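Local coordinates for protein ATP-dependent CLP protease, putative (Plasmodium falciparum, PDB 2F6I) that probably hydrolyses proteins to small peptides in an ATP-dependent manner, as a ClpP serine protease of the S14 family, represented here by its catalytic domain, at residues 107-112 with 159-164; 113-118 with 195-200; 129-134 with 189-194. All blocks are in the same frame, centred on the assembly; numbering follows the deposited sequence.

Contact 1. Residues 107-112 with 159-164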
loop_
_atom_site.group_PDB
_atom_site.type_symbol
_atom_site.label_atom_id
_atom_site.label_comp_id
_atom_site.label_asym_id
_atom_site.label_seq_id
_atom_site.Cartn_x
_atom_site.Cartn_y
_atom_site.Cartn_z
ATOM N N VAL C 107 -14.514 -32.224 -1.909
ATOM C CA VAL C 107 -14.899 -32.132 -3.309
ATOM C C VAL C 107 -16.193 -31.343 -3.389
ATOM O O VAL C 107 -17.102 -31.556 -2.583
ATOM C CB VAL C 107 -15.101 -33.528 -3.926
ATOM C CG1 VAL C 107 -15.572 -33.397 -5.365
ATOM C CG2 VAL C 107 -13.795 -34.314 -3.866
ATOM N N ALA C 108 -16.278 -30.431 -4.353
ATOM C CA ALA C 108 -17.469 -29.603 -4.496
ATOM C C ALA C 108 -17.750 -29.137 -5.921
ATOM O O ALA C 108 -16.885 -29.204 -6.799
ATOM C CB ALA C 108 -17.357 -28.395 -3.578
ATOM N N SER C 109 -18.974 -28.660 -6.131
ATOM C CA SER C 109 -19.426 -28.159 -7.426
ATOM C C SER C 109 -18.948 -29.019 -8.595
ATOM O O SER C 109 -19.111 -30.242 -8.577
ATOM C CB SER C 109 -18.965 -26.712 -7.612
ATOM O OG SER C 109 -19.580 -26.127 -8.746
ATOM N N MET C 110 -18.366 -28.384 -9.610
ATOM C CA MET C 110 -17.882 -29.113 -10.781
ATOM C C MET C 110 -16.941 -30.256 -10.421
ATOM O O MET C 110 -16.859 -31.250 -11.145
ATOM C CB MET C 110 -17.186 -28.166 -11.766
ATOM C CG MET C 110 -18.143 -27.397 -12.668
ATOM S SD MET C 110 -19.371 -28.489 -13.436
ATOM C CE MET C 110 -18.343 -29.494 -14.492
ATOM N N ALA C 111 -16.229 -30.116 -9.306
ATOM C CA ALA C 111 -15.314 -31.161 -8.869
ATOM C C ALA C 111 -16.146 -32.397 -8.545
ATOM O O ALA C 111 -15.772 -33.523 -8.879
ATOM C CB ALA C 111 -14.536 -30.702 -7.640
ATOM N N SER C 112 -17.286 -32.169 -7.898
ATOM C CA SER C 112 -18.198 -33.246 -7.534
ATOM C C SER C 112 -18.798 -33.869 -8.787
ATOM O O SER C 112 -18.948 -35.087 -8.872
ATOM C CB SER C 112 -19.320 -32.710 -6.641
ATOM O OG SER C 112 -18.824 -32.327 -5.369
ATOM N N LYS C 159 -27.858 -24.331 -13.764
ATOM C CA LYS C 159 -28.970 -25.203 -14.119
ATOM C C LYS C 159 -28.428 -26.359 -14.954
ATOM O O LYS C 159 -28.828 -27.509 -14.779
ATOM C CB LYS C 159 -30.016 -24.428 -14.907
ATOM N N LEU C 160 -27.508 -26.043 -15.858
ATOM C CA LEU C 160 -26.902 -27.050 -16.719
ATOM C C LEU C 160 -26.067 -28.008 -15.875
ATOM O O LEU C 160 -26.072 -29.217 -16.103
ATOM C CB LEU C 160 -26.032 -26.372 -17.782
ATOM C CG LEU C 160 -25.358 -27.260 -18.832
ATOM C CD1 LEU C 160 -26.399 -28.116 -19.536
ATOM C CD2 LEU C 160 -24.622 -26.387 -19.838
ATOM N N LEU C 161 -25.353 -27.464 -14.893
ATOM C CA LEU C 161 -24.534 -28.288 -14.014
ATOM C C LEU C 161 -25.472 -29.267 -13.316
ATOM O O LEU C 161 -25.194 -30.464 -13.244
ATOM C CB LEU C 161 -23.808 -27.409 -12.985
ATOM C CG LEU C 161 -22.797 -28.051 -12.021
ATOM C CD1 LEU C 161 -21.994 -26.964 -11.337
ATOM C CD2 LEU C 161 -23.508 -28.908 -10.984
ATOM N N TYR C 162 -26.589 -28.750 -12.813
ATOM C CA TYR C 162 -27.572 -29.579 -12.126
ATOM C C TYR C 162 -28.049 -30.721 -13.018
ATOM O O TYR C 162 -28.124 -31.864 -12.574
ATOM C CB TYR C 162 -28.775 -28.739 -11.676
ATOM C CG TYR C 162 -28.446 -27.662 -10.657
ATOM C CD1 TYR C 162 -27.465 -27.870 -9.687
ATOM C CD2 TYR C 162 -29.132 -26.447 -10.651
ATOM C CE1 TYR C 162 -27.171 -26.892 -8.735
ATOM C CE2 TYR C 162 -28.847 -25.463 -9.704
ATOM C CZ TYR C 162 -27.865 -25.691 -8.749
ATOM O OH TYR C 162 -27.564 -24.717 -7.821
ATOM N N HIS C 163 -28.365 -30.416 -14.276
ATOM C CA HIS C 163 -28.826 -31.446 -15.203
ATOM C C HIS C 163 -27.805 -32.562 -15.385
ATOM O O HIS C 163 -28.161 -33.741 -15.372
ATOM C CB HIS C 163 -29.168 -30.841 -16.568
ATOM C CG HIS C 163 -30.517 -30.195 -16.619
ATOM N ND1 HIS C 163 -30.786 -28.982 -16.021
ATOM C CD2 HIS C 163 -31.681 -30.607 -17.176
ATOM C CE1 HIS C 163 -32.059 -28.675 -16.206
ATOM N NE2 HIS C 163 -32.624 -29.644 -16.904
ATOM N N TYR C 164 -26.538 -32.195 -15.562
ATOM C CA TYR C 164 -25.490 -33.192 -15.739
ATOM C C TYR C 164 -25.323 -34.049 -14.493
ATOM O O TYR C 164 -25.121 -35.260 -14.590
ATOM C CB TYR C 164 -24.158 -32.521 -16.090
ATOM C CG TYR C 164 -24.034 -32.146 -17.548
ATOM C CD1 TYR C 164 -23.752 -30.835 -17.932
ATOM C CD2 TYR C 164 -24.202 -33.105 -18.549
ATOM C CE1 TYR C 164 -23.642 -30.487 -19.277
ATOM C CE2 TYR C 164 -24.094 -32.768 -19.896
ATOM C CZ TYR C 164 -23.814 -31.460 -20.253
ATOM O OH TYR C 164 -23.709 -31.125 -21.584
#
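The Ala-Ser-Met-Ala turn that leads from strand 106-107 into helix 109-116 presents Ser109 and Met110 to Leu161, a residue in the middle of helix 151-169. Methyl CD1 of Leu161 does nearly all the touching. It lies 3.6 Å from Ser109 OG and 3.7 Å from Met110 SD. Leu161 reaches that far because its CG stands anti to the backbone N (chi1 -175°), which carries the branch toward the turn. Met110, folded at both chi2 and chi3, runs alongside Leu161 in the opposite direction and also brings SD to within 3.7 Å of Leu161 CG. No hydrogen bond crosses between the two segments; the contact is buried and rests on van der Waals packing of one methyl against a hydroxyl and a thioether. Leu86 of helix 82-94 packs on Met110, and Ile82 of the same helix on Leu161. On another side of helix 151-169, His163 ND1 donates an almost straight bond (174°) of 2.7 Å to Lys159 O, which lies in the plane of the ring. His163 N reaches the same carbonyl from its other face, so two donors share the oxygen. A strand-to-helix turn with a positive phi at its serine (41°) is consistent with the nucleophile position of S14 peptidases, and helix 151-169 probably corresponds to the handle helix of the ClpP fold.

Contact 2. Residues 113-118 with 195-200; sequences VILASG and GIIDEV
Leu115 stands at about a right angle to Ile196 and lies oblique to Ile197, and its methyl CD2 meets both isoleucines. CD2 is 3.9 Å from CG2 of Ile196 and equally 3.9 Å from CG2 of Ile197, so the leucine touches two consecutive residues through their short branches. The two isoleucines offer that branch by different routes. In Ile196, CG2 is anti to the backbone N and CG1 lies beside it (chi1 -67°); in Ile197, CG1 is tucked between the backbone N and the carbonyl carbon (chi1 58°), which turns CG2 to the leucine. Ala116, one residue along helix 109-116, comes close with its backbone as well as its methyl: CA approaches Ile196 O at 3.4 Å as a CA-H...O contact (147° at the hydrogen), and CB rests 4.0 Å from Ile196 CG2. The small side chain lets the main chains draw together, with CA of Ala116 4.7 Å from CA of Ile196. Gly195, with its positive phi, closes helix 188-194 in a Schellman motif just before this pair. Ile131 of strand 130-132 packs on both Leu115 and Ile196. Arg123 adds a polar tie between the segments: its NH1 is hydrogen-bonded to Ala116 O, and its NH2 forms a salt bridge with Asp198. With no classical hydrogen bond across the contact itself, the join depends on the fit of methyl groups and one CA-H...O contact, while Arg123 supplies directional polar bonds from outside the two segments.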
loop_
_atom_site.group_PDB
_atom_site.type_symbol
_atom_site.label_atom_id
_atom_site.label_comp_id
_atom_site.label_asym_id
_atom_site.label_seq_id
_atom_site.Cartn_x
_atom_site.Cartn_y
_atom_site.Cartn_z
ATOM N N VAL C 113 -19.137 -33.029 -9.760
ATOM C CA VAL C 113 -19.713 -33.512 -11.009
ATOM C C VAL C 113 -18.701 -34.364 -11.769
ATOM O O VAL C 113 -19.043 -35.421 -12.304
ATOM C CB VAL C 113 -20.157 -32.347 -11.911
ATOM C CG1 VAL C 113 -20.730 -32.891 -13.208
ATOM C CG2 VAL C 113 -21.193 -31.495 -11.189
ATOM N N ILE C 114 -17.455 -33.900 -11.818
ATOM C CA ILE C 114 -16.402 -34.640 -12.502
ATOM C C ILE C 114 -16.230 -35.984 -11.805
ATOM O O ILE C 114 -16.061 -37.018 -12.454
ATOM C CB ILE C 114 -15.063 -33.871 -12.469
ATOM C CG1 ILE C 114 -15.182 -32.593 -13.302
ATOM C CG2 ILE C 114 -13.939 -34.751 -12.999
ATOM C CD1 ILE C 114 -13.955 -31.702 -13.243
ATOM N N LEU C 115 -16.274 -35.961 -10.478
ATOM C CA LEU C 115 -16.149 -37.178 -9.688
ATOM C C LEU C 115 -17.257 -38.146 -10.097
ATOM O O LEU C 115 -17.011 -39.329 -10.327
ATOM C CB LEU C 115 -16.279 -36.844 -8.198
ATOM C CG LEU C 115 -16.425 -37.995 -7.196
ATOM C CD1 LEU C 115 -15.181 -38.875 -7.205
ATOM C CD2 LEU C 115 -16.661 -37.416 -5.808
ATOM N N ALA C 116 -18.475 -37.621 -10.205
ATOM C CA ALA C 116 -19.643 -38.419 -10.562
ATOM C C ALA C 116 -19.681 -38.897 -12.013
ATOM O O ALA C 116 -20.419 -39.828 -12.341
ATOM C CB ALA C 116 -20.911 -37.636 -10.244
ATOM N N SER C 117 -18.893 -38.274 -12.882
ATOM C CA SER C 117 -18.884 -38.670 -14.285
ATOM C C SER C 117 -17.916 -39.809 -14.580
ATOM O O SER C 117 -17.750 -40.203 -15.732
ATOM C CB SER C 117 -18.546 -37.473 -15.173
ATOM O OG SER C 117 -17.268 -36.955 -14.857
ATOM N N GLY C 118 -17.280 -40.340 -13.542
ATOM C CA GLY C 118 -16.345 -41.432 -13.745
ATOM C C GLY C 118 -17.043 -42.659 -14.299
ATOM O O GLY C 118 -18.271 -42.748 -14.254
ATOM N N GLY C 195 -25.728 -41.288 -5.157
ATOM C CA GLY C 195 -25.440 -41.722 -6.513
ATOM C C GLY C 195 -24.260 -41.008 -7.151
ATOM O O GLY C 195 -24.098 -41.042 -8.373
ATOM N N ILE C 196 -23.437 -40.360 -6.329
ATOM C CA ILE C 196 -22.264 -39.639 -6.820
ATOM C C ILE C 196 -21.079 -40.586 -6.987
ATOM O O ILE C 196 -20.324 -40.482 -7.950
ATOM C CB ILE C 196 -21.878 -38.486 -5.863
ATOM C CG1 ILE C 196 -22.974 -37.418 -5.887
ATOM C CG2 ILE C 196 -20.535 -37.884 -6.269
ATOM C CD1 ILE C 196 -22.780 -36.305 -4.878
ATOM N N ILE C 197 -20.917 -41.504 -6.043
ATOM C CA ILE C 197 -19.838 -42.484 -6.108
ATOM C C ILE C 197 -20.443 -43.876 -5.999
ATOM O O ILE C 197 -21.547 -44.043 -5.483
ATOM C CB ILE C 197 -18.816 -42.302 -4.963
ATOM C CG1 ILE C 197 -19.524 -42.399 -3.611
ATOM C CG2 ILE C 197 -18.098 -40.970 -5.119
ATOM C CD1 ILE C 197 -18.599 -42.319 -2.419
ATOM N N ASP C 198 -19.715 -44.875 -6.481
ATOM C CA ASP C 198 -20.201 -46.246 -6.442
ATOM C C ASP C 198 -19.842 -46.963 -5.147
ATOM O O ASP C 198 -20.625 -47.768 -4.644
ATOM C CB ASP C 198 -19.652 -47.022 -7.636
ATOM C CG ASP C 198 -19.939 -46.332 -8.951
ATOM O OD1 ASP C 198 -21.129 -46.108 -9.257
ATOM O OD2 ASP C 198 -18.977 -46.010 -9.677
ATOM N N GLU C 199 -18.665 -46.677 -4.602
ATOM C CA GLU C 199 -18.261 -47.331 -3.366
ATOM C C GLU C 199 -17.277 -46.552 -2.509
ATOM O O GLU C 199 -16.508 -45.728 -3.003
ATOM C CB GLU C 199 -17.686 -48.717 -3.675
ATOM C CG GLU C 199 -16.668 -48.736 -4.795
ATOM C CD GLU C 199 -16.207 -50.142 -5.131
ATOM O OE1 GLU C 199 -17.076 -51.013 -5.360
ATOM O OE2 GLU C 199 -14.977 -50.377 -5.172
ATOM N N VAL C 200 -17.326 -46.825 -1.209
ATOM C CA VAL C 200 -16.449 -46.188 -0.238
ATOM C C VAL C 200 -15.296 -47.141 0.051
ATOM O O VAL C 200 -15.508 -48.242 0.553
ATOM C CB VAL C 200 -17.194 -45.898 1.083
ATOM C CG1 VAL C 200 -16.237 -45.291 2.097
ATOM C CG2 VAL C 200 -18.369 -44.962 0.823
#

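Contact 3. Residues 129-134 with 189-194; sequences CRIMIH and LEAKQY
Ile131 and Ile133 share one shape, CG1 beside the backbone N (chi1 -56° in each) with an extended chi2, and each pushes its CD1 toward helix 188-194. Being two residues apart, they point to the same side and meet residues nearly one helical turn apart. CD1 of Ile131 abuts Ala191 CB at 3.4 Å, a tight methyl-to-methyl contact. CD1 of Ile133 meets the phenol end of Tyr194, 3.8 Å from CZ and 3.3 Å from OH, the two side chains crossing at about a right angle. The Tyr194 hydroxyl is hydrogen-bonded to Asp179 of helix 173-181, which gives this polar group a partner beside the isoleucine. Arg130 sets off away from the helix, but its bent chain carries NH1 back toward Glu190. The two charged groups do not touch, NH1 and OE1 being 5.1 Å apart; a water accepts from Arg130 NH1 at 3.0 Å, in the guanidinium plane, and donates to Glu190 OE1 at 3.1 Å. Arg130 NE forms a salt bridge with Glu153 of a neighbouring subunit, whose Tyr156 makes a cation-pi contact with the guanidinium. At the far end of the segment, Met132 CG lies 3.3 Å above the plane of the ring of His134, the predicted active-site residue, offset toward its rim. The chemistry is mixed: apolar groups seat Ile131 and Ile133 on the helix, while the water joins opposite charges that probably attract across it.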
loop_
_atom_site.group_PDB
_atom_site.type_symbol
_atom_site.label_atom_id
_atom_site.label_comp_id
_atom_site.label_asym_id
_atom_site.label_seq_id
_atom_site.Cartn_x
_atom_site.Cartn_y
_atom_site.Cartn_z
ATOM N N CYS C 129 -13.718 -38.109 3.175
ATOM C CA CYS C 129 -13.999 -37.078 2.186
ATOM C C CYS C 129 -15.355 -36.404 2.410
ATOM O O CYS C 129 -16.336 -37.052 2.780
ATOM C CB CYS C 129 -13.956 -37.678 0.781
ATOM S SG CYS C 129 -14.145 -36.466 -0.537
ATOM N N ARG C 130 -15.401 -35.095 2.193
ATOM C CA ARG C 130 -16.638 -34.339 2.341
ATOM C C ARG C 130 -17.037 -33.891 0.943
ATOM O O ARG C 130 -16.255 -33.247 0.245
ATOM C CB ARG C 130 -16.424 -33.131 3.255
ATOM C CG ARG C 130 -15.940 -33.497 4.657
ATOM C CD ARG C 130 -16.977 -34.318 5.411
ATOM N NE ARG C 130 -18.102 -33.503 5.858
ATOM C CZ ARG C 130 -19.230 -33.992 6.365
ATOM N NH1 ARG C 130 -19.395 -35.303 6.491
ATOM N NH2 ARG C 130 -20.190 -33.165 6.758
ATOM N N ILE C 131 -18.253 -34.243 0.538
ATOM C CA ILE C 131 -18.757 -33.914 -0.791
ATOM C C ILE C 131 -19.989 -33.016 -0.729
ATOM O O ILE C 131 -20.895 -33.245 0.071
ATOM C CB ILE C 131 -19.111 -35.210 -1.551
ATOM C CG1 ILE C 131 -17.886 -36.128 -1.590
ATOM C CG2 ILE C 131 -19.582 -34.889 -2.952
ATOM C CD1 ILE C 131 -18.158 -37.504 -2.157
ATOM N N MET C 132 -20.013 -31.996 -1.583
ATOM C CA MET C 132 -21.125 -31.051 -1.634
ATOM C C MET C 132 -21.416 -30.643 -3.072
ATOM O O MET C 132 -20.587 -30.831 -3.961
ATOM C CB MET C 132 -20.794 -29.807 -0.814
ATOM C CG MET C 132 -19.623 -29.023 -1.368
ATOM S SD MET C 132 -18.527 -28.455 -0.069
ATOM C CE MET C 132 -18.179 -30.016 0.727
ATOM N N ILE C 133 -22.591 -30.069 -3.294
ATOM C CA ILE C 133 -22.992 -29.650 -4.629
ATOM C C ILE C 133 -22.732 -28.166 -4.875
ATOM O O ILE C 133 -22.369 -27.768 -5.982
ATOM C CB ILE C 133 -24.487 -29.946 -4.857
ATOM C CG1 ILE C 133 -24.755 -31.432 -4.604
ATOM C CG2 ILE C 133 -24.888 -29.555 -6.273
ATOM C CD1 ILE C 133 -26.217 -31.814 -4.687
ATOM N N HIS C 134 -22.918 -27.358 -3.837
ATOM C CA HIS C 134 -22.716 -25.912 -3.914
ATOM C C HIS C 134 -21.255 -25.542 -4.186
ATOM O O HIS C 134 -20.382 -26.410 -4.222
ATOM C CB HIS C 134 -23.173 -25.269 -2.605
ATOM C CG HIS C 134 -22.417 -25.751 -1.404
ATOM N ND1 HIS C 134 -21.346 -25.065 -0.872
ATOM C CD2 HIS C 134 -22.558 -26.868 -0.652
ATOM C CE1 HIS C 134 -20.859 -25.738 0.155
ATOM N NE2 HIS C 134 -21.577 -26.837 0.310
ATOM N N LEU C 189 -20.398 -42.231 2.587
ATOM C CA LEU C 189 -21.575 -43.077 2.448
ATOM C C LEU C 189 -22.788 -42.339 1.888
ATOM O O LEU C 189 -23.470 -42.840 0.991
ATOM C CB LEU C 189 -21.930 -43.703 3.797
ATOM C CG LEU C 189 -23.095 -44.696 3.767
ATOM C CD1 LEU C 189 -22.822 -45.782 2.727
ATOM C CD2 LEU C 189 -23.285 -45.305 5.152
ATOM N N GLU C 190 -23.061 -41.151 2.414
ATOM C CA GLU C 190 -24.199 -40.377 1.942
ATOM C C GLU C 190 -24.021 -40.034 0.466
ATOM O O GLU C 190 -24.996 -39.932 -0.281
ATOM C CB GLU C 190 -24.351 -39.105 2.777
ATOM C CG GLU C 190 -24.534 -39.389 4.261
ATOM C CD GLU C 190 -24.759 -38.135 5.089
ATOM O OE1 GLU C 190 -23.941 -37.195 4.987
ATOM O OE2 GLU C 190 -25.752 -38.096 5.850
ATOM N N ALA C 191 -22.769 -39.873 0.049
ATOM C CA ALA C 191 -22.462 -39.558 -1.341
ATOM C C ALA C 191 -22.819 -40.752 -2.217
ATOM O O ALA C 191 -23.338 -40.593 -3.320
ATOM C CB ALA C 191 -20.985 -39.220 -1.490
ATOM N N LYS C 192 -22.535 -41.950 -1.722
ATOM C CA LYS C 192 -22.836 -43.168 -2.459
ATOM C C LYS C 192 -24.345 -43.336 -2.611
ATOM O O LYS C 192 -24.844 -43.615 -3.701
ATOM C CB LYS C 192 -22.256 -44.379 -1.733
ATOM C CG LYS C 192 -22.614 -45.706 -2.372
ATOM C CD LYS C 192 -22.081 -46.857 -1.546
ATOM C CE LYS C 192 -22.467 -48.190 -2.149
ATOM N NZ LYS C 192 -21.921 -49.313 -1.340
ATOM N N GLN C 193 -25.066 -43.160 -1.510
ATOM C CA GLN C 193 -26.518 -43.286 -1.513
ATOM C C GLN C 193 -27.142 -42.248 -2.436
ATOM O O GLN C 193 -28.224 -42.463 -2.986
ATOM C CB GLN C 193 -27.063 -43.109 -0.097
ATOM C CG GLN C 193 -26.448 -44.057 0.919
ATOM C CD GLN C 193 -26.907 -43.768 2.334
ATOM O OE1 GLN C 193 -26.823 -42.632 2.806
ATOM N NE2 GLN C 193 -27.391 -44.799 3.024
ATOM N N TYR C 194 -26.451 -41.124 -2.602
ATOM C CA TYR C 194 -26.928 -40.042 -3.455
ATOM C C TYR C 194 -26.713 -40.427 -4.916
ATOM O O TYR C 194 -27.418 -39.952 -5.806
ATOM C CB TYR C 194 -26.159 -38.757 -3.149
ATOM C CG TYR C 194 -26.880 -37.477 -3.521
ATOM C CD1 TYR C 194 -27.805 -36.898 -2.652
ATOM C CD2 TYR C 194 -26.623 -36.836 -4.730
ATOM C CE1 TYR C 194 -28.451 -35.709 -2.975
ATOM C CE2 TYR C 194 -27.266 -35.646 -5.065
ATOM C CZ TYR C 194 -28.176 -35.087 -4.183
ATOM O OH TYR C 194 -28.798 -33.901 -4.503
HETATM O O HOH W 1 -22.215 -36.021 7.291
#

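How the contacts relate
Helix 109-116 serves contacts 1 and 2, whose centres are 11 Å apart and which meet where Leu161 CD2 packs on Val113 CG2 at 3.5 Å. Contact 3 joins contact 1 through its strand: Val107 N lies 3.0 Å from Arg130 O, and Ser112 OG is hydrogen-bonded to Met132 O at 2.7 Å. Segments 189-194 of contact 3 and 195-200 of contact 2 follow directly on each other, Ile196 N lying 3.0 Å from Ala191 O. In contact 1 the side chain of Ser109 is about 7 Å from that of His134, the predicted active-site residue, which belongs to contact 3. In contact 2 the side chain of Ile196 is about 10 Å from that of His134.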